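PDB 3LWU: succinylglutamate desuccinylase/aspartoacylase from Shewanella frigidimarina, which binds zinc and is probably a hydrolase of the succinylglutamate desuccinylase/aspartoacylase family, perhaps acting on ester bonds. Local coordinates for residues S197-C203 with F259-S265; D309-A315 with G375-V381; A318-C324 with P336-R342. All blocks are in the same frame, centred on the assembly; numbering follows the deposited sequence. Where two conformers were deposited one is given.

Contact 1: residues S197-C203 with F259-S265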
loop_
_atom_site.group_PDB
_atom_site.type_symbol
_atom_site.label_atom_id
_atom_site.label_comp_id
_atom_site.label_asym_id
_atom_site.label_seq_id
_atom_site.Cartn_x
_atom_site.Cartn_y
_atom_site.Cartn_z
ATOM N N SER A 197 -2.386 -8.449 21.313
ATOM C CA SER A 197 -2.987 -7.750 22.433
ATOM C C SER A 197 -3.786 -8.647 23.332
ATOM O O SER A 197 -4.343 -9.637 22.872
ATOM C CB SER A 197 -3.899 -6.644 21.887
ATOM O OG SER A 197 -4.542 -5.950 22.930
ATOM N N CYS A 198 -3.840 -8.297 24.615
ATOM C CA CYS A 198 -4.707 -8.980 25.565
ATOM C C CYS A 198 -6.044 -8.206 25.618
ATOM O O CYS A 198 -6.185 -7.149 24.947
ATOM C CB CYS A 198 -4.049 -9.026 26.957
ATOM S SG CYS A 198 -3.979 -7.415 27.840
ATOM N N LYS A 199 -7.004 -8.688 26.402
ATOM C CA LYS A 199 -8.306 -8.054 26.447
ATOM C C LYS A 199 -8.214 -6.864 27.361
ATOM O O LYS A 199 -7.683 -6.974 28.460
ATOM C CB LYS A 199 -9.389 -9.006 26.940
ATOM C CG LYS A 199 -9.674 -10.188 26.006
ATOM C CD LYS A 199 -10.734 -11.099 26.568
ATOM C CE LYS A 199 -10.789 -12.412 25.821
ATOM N NZ LYS A 199 -11.983 -13.191 26.197
ATOM N N HIS A 200 -8.710 -5.719 26.903
ATOM C CA HIS A 200 -8.783 -4.554 27.757
ATOM C C HIS A 200 -9.995 -3.681 27.422
ATOM O O HIS A 200 -10.622 -3.896 26.436
ATOM C CB HIS A 200 -7.441 -3.777 27.747
ATOM C CG HIS A 200 -6.970 -3.323 26.395
ATOM N ND1 HIS A 200 -6.487 -4.187 25.435
ATOM C CD2 HIS A 200 -6.832 -2.075 25.875
ATOM C CE1 HIS A 200 -6.126 -3.505 24.361
ATOM N NE2 HIS A 200 -6.303 -2.211 24.607
ATOM N N LEU A 201 -10.323 -2.712 28.254
ATOM C CA LEU A 201 -11.526 -1.910 28.091
ATOM C C LEU A 201 -11.247 -0.409 28.294
ATOM O O LEU A 201 -10.454 -0.039 29.113
ATOM C CB LEU A 201 -12.533 -2.367 29.153
ATOM C CG LEU A 201 -13.815 -1.602 29.477
ATOM C CD1 LEU A 201 -14.728 -1.686 28.280
ATOM C CD2 LEU A 201 -14.484 -2.191 30.686
ATOM N N TYR A 202 -11.901 0.442 27.531
ATOM C CA TYR A 202 -11.839 1.875 27.750
ATOM C C TYR A 202 -13.152 2.253 28.407
ATOM O O TYR A 202 -14.213 2.010 27.830
ATOM C CB TYR A 202 -11.730 2.601 26.432
ATOM C CG TYR A 202 -10.348 2.645 25.858
ATOM C CD1 TYR A 202 -9.897 1.644 25.013
ATOM C CD2 TYR A 202 -9.483 3.694 26.135
ATOM C CE1 TYR A 202 -8.653 1.678 24.455
ATOM C CE2 TYR A 202 -8.202 3.725 25.575
ATOM C CZ TYR A 202 -7.804 2.695 24.748
ATOM O OH TYR A 202 -6.562 2.692 24.164
ATOM N N CYS A 203 -13.087 2.837 29.593
ATOM C CA CYS A 203 -14.285 3.119 30.409
ATOM C C CYS A 203 -14.225 4.519 30.964
ATOM O O CYS A 203 -13.287 4.849 31.669
ATOM C CB CYS A 203 -14.313 2.136 31.566
ATOM S SG CYS A 203 -15.753 2.175 32.636
ATOM N N PHE A 259 -18.717 2.418 26.037
ATOM C CA PHE A 259 -17.474 1.668 26.289
ATOM C C PHE A 259 -16.857 1.224 24.976
ATOM O O PHE A 259 -17.582 0.875 24.044
ATOM C CB PHE A 259 -17.753 0.384 27.087
ATOM C CG PHE A 259 -18.625 0.584 28.266
ATOM C CD1 PHE A 259 -18.084 0.916 29.506
ATOM C CD2 PHE A 259 -19.984 0.436 28.159
ATOM C CE1 PHE A 259 -18.882 1.124 30.576
ATOM C CE2 PHE A 259 -20.780 0.650 29.232
ATOM C CZ PHE A 259 -20.238 0.983 30.445
ATOM N N THR A 260 -15.520 1.225 24.905
ATOM C CA THR A 260 -14.780 0.605 23.784
ATOM C C THR A 260 -14.129 -0.658 24.354
ATOM O O THR A 260 -13.313 -0.595 25.298
ATOM C CB THR A 260 -13.725 1.549 23.202
ATOM O OG1 THR A 260 -14.360 2.745 22.710
ATOM C CG2 THR A 260 -12.850 0.931 22.079
ATOM N N LEU A 261 -14.524 -1.806 23.809
ATOM C CA LEU A 261 -13.942 -3.081 24.195
ATOM C C LEU A 261 -12.810 -3.443 23.227
ATOM O O LEU A 261 -12.950 -3.290 22.031
ATOM C CB LEU A 261 -14.996 -4.178 24.166
ATOM C CG LEU A 261 -15.980 -4.209 25.338
ATOM C CD1 LEU A 261 -16.731 -2.910 25.439
ATOM C CD2 LEU A 261 -16.919 -5.419 25.177
ATOM N N GLU A 262 -11.686 -3.889 23.763
ATOM C CA GLU A 262 -10.549 -4.316 22.944
ATOM C C GLU A 262 -10.379 -5.826 23.128
ATOM O O GLU A 262 -9.807 -6.288 24.104
ATOM C CB GLU A 262 -9.294 -3.539 23.355
ATOM C CG GLU A 262 -9.475 -2.025 23.353
ATOM C CD GLU A 262 -9.467 -1.421 21.959
ATOM O OE1 GLU A 262 -8.883 -2.032 21.015
ATOM O OE2 GLU A 262 -10.000 -0.302 21.840
ATOM N N LEU A 263 -10.888 -6.585 22.171
ATOM C CA LEU A 263 -11.055 -8.025 22.296
ATOM C C LEU A 263 -9.844 -8.811 21.744
ATOM O O LEU A 263 -9.927 -9.522 20.741
ATOM C CB LEU A 263 -12.351 -8.411 21.599
ATOM C CG LEU A 263 -13.601 -7.661 22.144
ATOM C CD1 LEU A 263 -14.727 -7.712 21.116
ATOM C CD2 LEU A 263 -14.044 -8.148 23.484
ATOM N N ALA A 264 -8.720 -8.685 22.449
ATOM C CA ALA A 264 -7.474 -9.403 22.118
ATOM C C ALA A 264 -6.942 -8.965 20.768
ATOM O O ALA A 264 -6.953 -7.792 20.507
ATOM C CB ALA A 264 -7.611 -10.934 22.250
ATOM N N SER A 265 -6.446 -9.881 19.937
ATOM C CA SER A 265 -5.659 -9.498 18.772
ATOM C C SER A 265 -6.478 -9.337 17.480
ATOM O O SER A 265 -7.529 -9.966 17.283
ATOM C CB SER A 265 -4.530 -10.505 18.563
ATOM O OG SER A 265 -3.744 -10.624 19.759
#
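His200 and Glu262 pair across two antiparallel strands of the catalytic domain, next to the zinc site. Strand 200-203 runs beside strand 259-263. His200 with Glu262 and Tyr202 with Thr260 are hydrogen-bonded pairs, and each makes two backbone bonds; Tyr202 N reaches Thr260 O at 2.8 Å. Leu201 and Leu261 form the non-hydrogen-bonded pair between them.

The polar face carries His200, Tyr202, Thr260 and Glu262. CG of His200 lies between the backbone N and the carbonyl carbon (chi1 57°). This lays the imidazole over the Glu262 side chain. The CB of Glu262 sits over the middle of one ring face, 3.4 Å from the His200 centroid, as a CH-pi contact. On the ring edge, ND1 of His200 donates in the ring plane to Cys198 O at 3.0 Å. The same oxygen accepts from Ser197 OG. The Glu262 chain bends at chi2 (-76°), and its OE2 comes 3.5 Å from CE1 of Tyr202. The carboxylate and the phenol ring stand 76° apart. Glu262 also packs against the zinc ligand His192, and its side chain is about 5 Å from the zinc ion.

The other face is apolar. Leu201 and Leu261 lie side by side, with their CD1 atoms 3.7 Å apart. Cys203 SG meets the edge of the Phe259 ring, 3.9 Å from CE1, in a sulfur-aromatic contact. Phe214 and Tyr284 also meet this ring edge-to-face.

Beyond the paired residues, past the corner at Ala264, Ser197 N donates to Ser265 OG at 3.0 Å.

The bond at ND1 and the packing over one face together fix the rotation of the His200 ring. Its NE2 is thereby directed to a hydrogen bond with an unidentified bound molecule, consistent with a pocket beside the metal.

Contact 2: residues D309-A315 with G375-V381. With SO4 (sulfate ion), chain D.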
loop_
_atom_site.group_PDB
_atom_site.type_symbol
_atom_site.label_atom_id
_atom_site.label_comp_id
_atom_site.label_asym_id
_atom_site.label_seq_id
_atom_site.Cartn_x
_atom_site.Cartn_y
_atom_site.Cartn_z
ATOM N N ASP A 309 -1.586 7.102 32.801
ATOM C CA ASP A 309 -0.577 6.116 33.187
ATOM C C ASP A 309 -0.361 4.991 32.147
ATOM O O ASP A 309 0.443 4.084 32.389
ATOM C CB ASP A 309 -0.930 5.514 34.543
ATOM C CG ASP A 309 -0.832 6.526 35.676
ATOM O OD1 ASP A 309 0.032 7.404 35.583
ATOM O OD2 ASP A 309 -1.594 6.447 36.661
ATOM N N TYR A 310 -1.055 5.053 31.007
ATOM C CA TYR A 310 -0.974 4.029 29.953
ATOM C C TYR A 310 -0.026 4.624 28.926
ATOM O O TYR A 310 -0.308 5.696 28.415
ATOM C CB TYR A 310 -2.356 3.819 29.346
ATOM C CG TYR A 310 -2.522 2.741 28.299
ATOM C CD1 TYR A 310 -1.898 1.505 28.419
ATOM C CD2 TYR A 310 -3.384 2.938 27.213
ATOM C CE1 TYR A 310 -2.079 0.510 27.468
ATOM C CE2 TYR A 310 -3.580 1.969 26.271
ATOM C CZ TYR A 310 -2.943 0.734 26.412
ATOM O OH TYR A 310 -3.134 -0.226 25.471
ATOM N N LYS A 311 1.087 3.947 28.635
ATOM C CA LYS A 311 2.235 4.575 27.952
ATOM C C LYS A 311 2.660 3.814 26.739
ATOM O O LYS A 311 2.677 2.581 26.731
ATOM C CB LYS A 311 3.458 4.665 28.897
ATOM C CG LYS A 311 3.306 5.640 30.094
ATOM C CD LYS A 311 3.406 7.112 29.634
ATOM C CE LYS A 311 3.999 8.013 30.717
ATOM N NZ LYS A 311 2.956 8.358 31.731
ATOM N N LYS A 312 3.060 4.556 25.711
ATOM C CA LYS A 312 3.588 3.968 24.502
ATOM C C LYS A 312 5.105 3.907 24.565
ATOM O O LYS A 312 5.770 4.919 24.707
ATOM C CB LYS A 312 3.225 4.812 23.308
ATOM C CG LYS A 312 1.762 5.031 23.068
ATOM C CD LYS A 312 1.510 5.778 21.710
ATOM C CE LYS A 312 2.092 5.025 20.510
ATOM N NZ LYS A 312 1.360 3.772 20.239
ATOM N N PHE A 313 5.661 2.721 24.427
ATOM C CA PHE A 313 7.117 2.576 24.343
ATOM C C PHE A 313 7.541 2.470 22.876
ATOM O O PHE A 313 7.147 1.512 22.188
ATOM C CB PHE A 313 7.611 1.355 25.145
ATOM C CG PHE A 313 9.122 1.259 25.230
ATOM C CD1 PHE A 313 9.835 2.069 26.080
ATOM C CD2 PHE A 313 9.823 0.372 24.443
ATOM C CE1 PHE A 313 11.241 1.983 26.156
ATOM C CE2 PHE A 313 11.232 0.283 24.515
ATOM C CZ PHE A 313 11.930 1.091 25.353
ATOM N N HIS A 314 8.343 3.437 22.422
ATOM C CA HIS A 314 8.850 3.491 21.036
ATOM C C HIS A 314 10.225 2.861 20.954
ATOM O O HIS A 314 11.007 2.952 21.891
ATOM C CB HIS A 314 8.928 4.937 20.541
ATOM C CG HIS A 314 7.604 5.639 20.553
ATOM N ND1 HIS A 314 7.188 6.414 21.610
ATOM C CD2 HIS A 314 6.588 5.651 19.656
ATOM C CE1 HIS A 314 5.988 6.904 21.354
ATOM N NE2 HIS A 314 5.599 6.462 20.176
ATOM N N ALA A 315 10.501 2.183 19.841
ATOM C CA ALA A 315 11.797 1.588 19.622
ATOM C C ALA A 315 12.894 2.631 19.809
ATOM O O ALA A 315 12.893 3.647 19.142
ATOM C CB ALA A 315 11.880 0.899 18.190
ATOM N N GLY A 375 11.780 4.762 16.571
ATOM C CA GLY A 375 10.469 5.336 16.834
ATOM C C GLY A 375 9.230 4.467 16.594
ATOM O O GLY A 375 8.144 4.865 16.982
ATOM N N THR A 376 9.335 3.296 15.947
ATOM C CA THR A 376 8.157 2.474 15.790
ATOM C C THR A 376 7.612 2.150 17.215
ATOM O O THR A 376 8.395 1.942 18.136
ATOM C CB THR A 376 8.456 1.183 14.992
ATOM O OG1 THR A 376 9.026 1.524 13.717
ATOM C CG2 THR A 376 7.188 0.377 14.771
ATOM N N GLU A 377 6.287 2.176 17.397
ATOM C CA GLU A 377 5.655 1.769 18.659
ATOM C C GLU A 377 5.907 0.287 18.906
ATOM O O GLU A 377 5.631 -0.495 18.025
ATOM C CB GLU A 377 4.151 1.977 18.575
ATOM C CG GLU A 377 3.364 1.571 19.843
ATOM C CD GLU A 377 2.030 0.876 19.499
ATOM O OE1 GLU A 377 2.023 -0.294 18.936
ATOM O OE2 GLU A 377 1.006 1.499 19.775
ATOM N N LEU A 378 6.492 -0.089 20.043
ATOM C CA LEU A 378 6.795 -1.499 20.317
ATOM C C LEU A 378 5.695 -2.079 21.169
ATOM O O LEU A 378 5.143 -3.103 20.821
ATOM C CB LEU A 378 8.159 -1.711 20.995
ATOM C CG LEU A 378 9.426 -1.563 20.160
ATOM C CD1 LEU A 378 10.673 -1.781 21.007
ATOM C CD2 LEU A 378 9.394 -2.464 18.956
ATOM N N TYR A 379 5.425 -1.428 22.302
ATOM C CA TYR A 379 4.381 -1.812 23.230
ATOM C C TYR A 379 3.591 -0.611 23.741
ATOM O O TYR A 379 4.081 0.533 23.793
ATOM C CB TYR A 379 4.951 -2.466 24.502
ATOM C CG TYR A 379 5.296 -3.942 24.473
ATOM C CD1 TYR A 379 6.542 -4.381 23.996
ATOM C CD2 TYR A 379 4.439 -4.900 25.041
ATOM C CE1 TYR A 379 6.882 -5.726 24.008
ATOM C CE2 TYR A 379 4.774 -6.266 25.040
ATOM C CZ TYR A 379 6.007 -6.671 24.527
ATOM O OH TYR A 379 6.401 -8.000 24.549
ATOM N N LYS A 380 2.391 -0.907 24.221
ATOM C CA LYS A 380 1.709 -0.034 25.176
ATOM C C LYS A 380 1.600 -0.782 26.489
ATOM O O LYS A 380 1.219 -1.967 26.499
ATOM C CB LYS A 380 0.335 0.362 24.692
ATOM C CG LYS A 380 0.290 1.265 23.466
ATOM C CD LYS A 380 -0.924 2.104 23.657
ATOM C CE LYS A 380 -1.613 2.603 22.446
ATOM N NZ LYS A 380 -2.797 3.309 23.073
ATOM N N VAL A 381 1.952 -0.108 27.581
ATOM C CA VAL A 381 2.004 -0.720 28.873
ATOM C C VAL A 381 1.253 0.156 29.906
ATOM O O VAL A 381 1.263 1.384 29.826
ATOM C CB VAL A 381 3.466 -0.942 29.328
ATOM C CG1 VAL A 381 4.281 -1.734 28.254
ATOM C CG2 VAL A 381 4.132 0.392 29.693
HETATM S S SO4 D . 2.789 8.972 19.240
HETATM O O1 SO4 D . 1.515 8.676 19.914
HETATM O O2 SO4 D . 3.480 7.711 18.926
HETATM O O3 SO4 D . 2.531 9.743 18.012
HETATM O O4 SO4 D . 3.604 9.775 20.155
#
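Tyr310 holds its CG anti to the backbone N (chi1 -176°), which swings the ring across the strand pair onto Lys380. The Lys380 chain bends at chi2 (-148°) and crosses the phenol at about a right angle. Its CD lies 3.7 Å from CZ of Tyr310, and its NZ is 3.6 Å from CE2. The Tyr310 OH and the Lys380 NZ both hydrogen-bond to one oxygen of an unidentified bound molecule.

Further along, His314 sets CG beside its backbone N (chi1 -60°). The ring edge then faces Gly375, with CD2 3.2 Å from Gly375 O. NE2 of the same ring donates in the ring plane to sulfate O2 at 2.8 Å. ND1 is bonded to Phe166 O of the second subunit. The sulfate probably comes from the crystallisation liquor.

The strands pair antiparallel, and a classic beta bulge shifts the register: Leu378 and Tyr379 both face Phe313. Phe313 O takes a firm bond from Leu378 N at 2.8 Å and a weak one from Tyr379 N at 3.4 Å. The bulge turns Leu378 toward the partner strand, where its CD1 touches the Phe313 ring edge, 4.1 Å from CE2. Phe166 of the second subunit meets this ring edge-to-face.

Lys312 and Glu377 lie close enough for a salt bridge, but it is doubtful, because the two groups are modelled too close together.

Contact 3: residues A318-C324 with P336-R342; sequences AGLIEYC and PLVNILR
Strands 319-323 and 338-341 run antiparallel, their axes 4.6 Å apart at the closest point and 151° between directions. Leu320 with Leu341 and Glu322 with Asn339 are the hydrogen-bonded pairs; Leu341 N reaches Leu320 O at 2.8 Å.

Ile321, Tyr323, Val338 and Ile340 share one face. Ile321 lies alongside Ile340, its CD1 3.7 Å from CG1 of that residue. Its other branch, CG2, sits anti to the backbone N and leans obliquely on Val338, 3.8 Å from CG1. This methyl also covers one face of the Tyr323 ring, near the rim. Leu378 of strand 377-382 packs on Ile321 and Val338. Leu320, Glu322 and Leu341 point the opposite way, toward the third subunit.

Arg342 folds back at chi2 and chi3. Its CD passes 3.6 Å from CA of Gly319, which has no side chain in the way. NH1 then donates to Ala318 O at 2.9 Å, from above the carbonyl plane. NE pairs with Asp344, and NH1 also bridges to Glu32 of the second subunit. A leucine here would probably leave Ala318 O without this donor, and Asp344 and Glu32 without their positive mate.

The pair thus joins an apolar face, held by methyl packing, to a charged corner where one guanidinium group serves a backbone carbonyl and two carboxylates, one from each of two subunits.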
loop_
_atom_site.group_PDB
_atom_site.type_symbol
_atom_site.label_atom_id
_atom_site.label_comp_id
_atom_site.label_asym_id
_atom_site.label_seq_id
_atom_site.Cartn_x
_atom_site.Cartn_y
_atom_site.Cartn_z
ATOM N N ALA A 318 16.390 1.042 15.542
ATOM C CA ALA A 318 15.777 0.181 14.589
ATOM C C ALA A 318 16.336 -1.237 14.798
ATOM O O ALA A 318 17.461 -1.391 15.301
ATOM C CB ALA A 318 16.096 0.689 13.118
ATOM N N GLY A 319 15.582 -2.250 14.374
ATOM C CA GLY A 319 16.136 -3.588 14.246
ATOM C C GLY A 319 15.072 -4.663 14.111
ATOM O O GLY A 319 13.934 -4.383 13.765
ATOM N N LEU A 320 15.458 -5.904 14.354
ATOM C CA LEU A 320 14.531 -7.018 14.383
ATOM C C LEU A 320 14.221 -7.339 15.841
ATOM O O LEU A 320 15.116 -7.335 16.681
ATOM C CB LEU A 320 15.155 -8.208 13.672
ATOM C CG LEU A 320 15.503 -7.959 12.220
ATOM C CD1 LEU A 320 16.112 -9.230 11.535
ATOM C CD2 LEU A 320 14.247 -7.461 11.494
ATOM N N ILE A 321 12.943 -7.589 16.129
ATOM C CA ILE A 321 12.432 -7.631 17.456
ATOM C C ILE A 321 11.857 -8.978 17.894
ATOM O O ILE A 321 10.981 -9.555 17.226
ATOM C CB ILE A 321 11.317 -6.594 17.628
ATOM C CG1 ILE A 321 11.833 -5.208 17.245
ATOM C CG2 ILE A 321 10.823 -6.574 19.119
ATOM C CD1 ILE A 321 12.926 -4.712 18.177
ATOM N N GLU A 322 12.367 -9.438 19.040
ATOM C CA GLU A 322 11.738 -10.520 19.775
ATOM C C GLU A 322 10.976 -9.949 20.977
ATOM O O GLU A 322 11.523 -9.228 21.811
ATOM C CB GLU A 322 12.739 -11.601 20.224
ATOM C CG GLU A 322 12.019 -12.822 20.842
ATOM C CD GLU A 322 12.879 -14.075 20.938
ATOM O OE1 GLU A 322 13.946 -14.148 20.299
ATOM O OE2 GLU A 322 12.474 -14.992 21.668
ATOM N N TYR A 323 9.679 -10.252 21.017
ATOM C CA TYR A 323 8.771 -9.729 22.029
ATOM C C TYR A 323 8.807 -10.683 23.208
ATOM O O TYR A 323 8.198 -11.718 23.149
ATOM C CB TYR A 323 7.343 -9.554 21.451
ATOM C CG TYR A 323 7.326 -8.505 20.347
ATOM C CD1 TYR A 323 7.278 -7.160 20.641
ATOM C CD2 TYR A 323 7.411 -8.873 19.008
ATOM C CE1 TYR A 323 7.307 -6.201 19.646
ATOM C CE2 TYR A 323 7.455 -7.937 18.023
ATOM C CZ TYR A 323 7.406 -6.602 18.338
ATOM O OH TYR A 323 7.478 -5.662 17.331
ATOM N N CYS A 324 9.576 -10.366 24.242
ATOM C CA CYS A 324 9.732 -11.254 25.387
ATOM C C CYS A 324 8.589 -11.150 26.364
ATOM O O CYS A 324 8.211 -12.128 26.964
ATOM C CB CYS A 324 11.020 -10.931 26.154
ATOM S SG CYS A 324 12.425 -11.052 25.134
ATOM N N PRO A 336 13.092 -8.244 30.880
ATOM C CA PRO A 336 13.138 -7.803 29.489
ATOM C C PRO A 336 11.757 -7.626 28.837
ATOM O O PRO A 336 10.855 -8.446 28.999
ATOM C CB PRO A 336 13.963 -8.908 28.788
ATOM C CG PRO A 336 13.679 -10.143 29.547
ATOM C CD PRO A 336 13.579 -9.633 31.027
ATOM N N LEU A 337 11.593 -6.507 28.166
ATOM C CA LEU A 337 10.425 -6.235 27.374
ATOM C C LEU A 337 10.622 -6.799 25.957
ATOM O O LEU A 337 9.807 -7.568 25.482
ATOM C CB LEU A 337 10.199 -4.729 27.297
ATOM C CG LEU A 337 8.927 -4.276 26.600
ATOM C CD1 LEU A 337 7.704 -4.432 27.564
ATOM C CD2 LEU A 337 9.112 -2.812 26.135
ATOM N N VAL A 338 11.702 -6.379 25.297
ATOM C CA VAL A 338 12.101 -6.938 23.985
ATOM C C VAL A 338 13.602 -7.220 23.949
ATOM O O VAL A 338 14.372 -6.682 24.763
ATOM C CB VAL A 338 11.793 -5.986 22.816
ATOM C CG1 VAL A 338 10.327 -5.658 22.775
ATOM C CG2 VAL A 338 12.646 -4.747 22.866
ATOM N N ASN A 339 14.006 -8.088 23.032
ATOM C CA ASN A 339 15.383 -8.147 22.580
ATOM C C ASN A 339 15.443 -7.583 21.167
ATOM O O ASN A 339 14.595 -7.874 20.345
ATOM C CB ASN A 339 15.906 -9.579 22.639
ATOM C CG ASN A 339 15.810 -10.173 24.054
ATOM O OD1 ASN A 339 16.176 -9.525 25.006
ATOM N ND2 ASN A 339 15.328 -11.397 24.174
ATOM N N ILE A 340 16.437 -6.761 20.888
ATOM C CA ILE A 340 16.665 -6.266 19.541
ATOM C C ILE A 340 17.857 -6.978 18.934
ATOM O O ILE A 340 18.941 -6.980 19.506
ATOM C CB ILE A 340 16.956 -4.759 19.561
ATOM C CG1 ILE A 340 15.862 -4.013 20.342
ATOM C CG2 ILE A 340 17.075 -4.222 18.140
ATOM C CD1 ILE A 340 16.053 -2.479 20.353
ATOM N N LEU A 341 17.632 -7.583 17.780
ATOM C CA LEU A 341 18.669 -8.225 16.999
ATOM C C LEU A 341 19.101 -7.259 15.899
ATOM O O LEU A 341 18.266 -6.761 15.139
ATOM C CB LEU A 341 18.136 -9.522 16.380
ATOM C CG LEU A 341 19.033 -10.272 15.361
ATOM C CD1 LEU A 341 20.285 -10.745 16.051
ATOM C CD2 LEU A 341 18.286 -11.467 14.677
ATOM N N ARG A 342 20.400 -7.023 15.815
ATOM C CA ARG A 342 20.990 -6.237 14.739
ATOM C C ARG A 342 22.100 -7.046 14.058
ATOM O O ARG A 342 23.304 -6.919 14.374
ATOM C CB ARG A 342 21.505 -4.896 15.285
ATOM C CG ARG A 342 20.384 -3.888 15.654
ATOM C CD ARG A 342 19.706 -3.375 14.379
ATOM N NE ARG A 342 20.697 -2.608 13.629
ATOM C CZ ARG A 342 20.955 -1.313 13.818
ATOM N NH1 ARG A 342 20.213 -0.596 14.633
ATOM N NH2 ARG A 342 21.933 -0.739 13.147
#

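Contact 1 lies nearest the metal, and contact 2 borders what is probably the same pocket. Their centres are about 17 Å apart, yet Tyr202 OH comes 3.7 Å from CE2 of Tyr310. The unidentified molecule bound between them touches both contacts. The Lys380 side chain is about 10 Å from the zinc ion. Contact 3 is nested in the chain loop that contact 2 closes, their centres about 13 Å apart. Tyr379 joins them, with CD1 3.5 Å from CG of Leu337. Contacts 1 and 3 do not touch; their nearest atoms are about 10 Å apart. Contacts 2 and 3 both meet the second subunit.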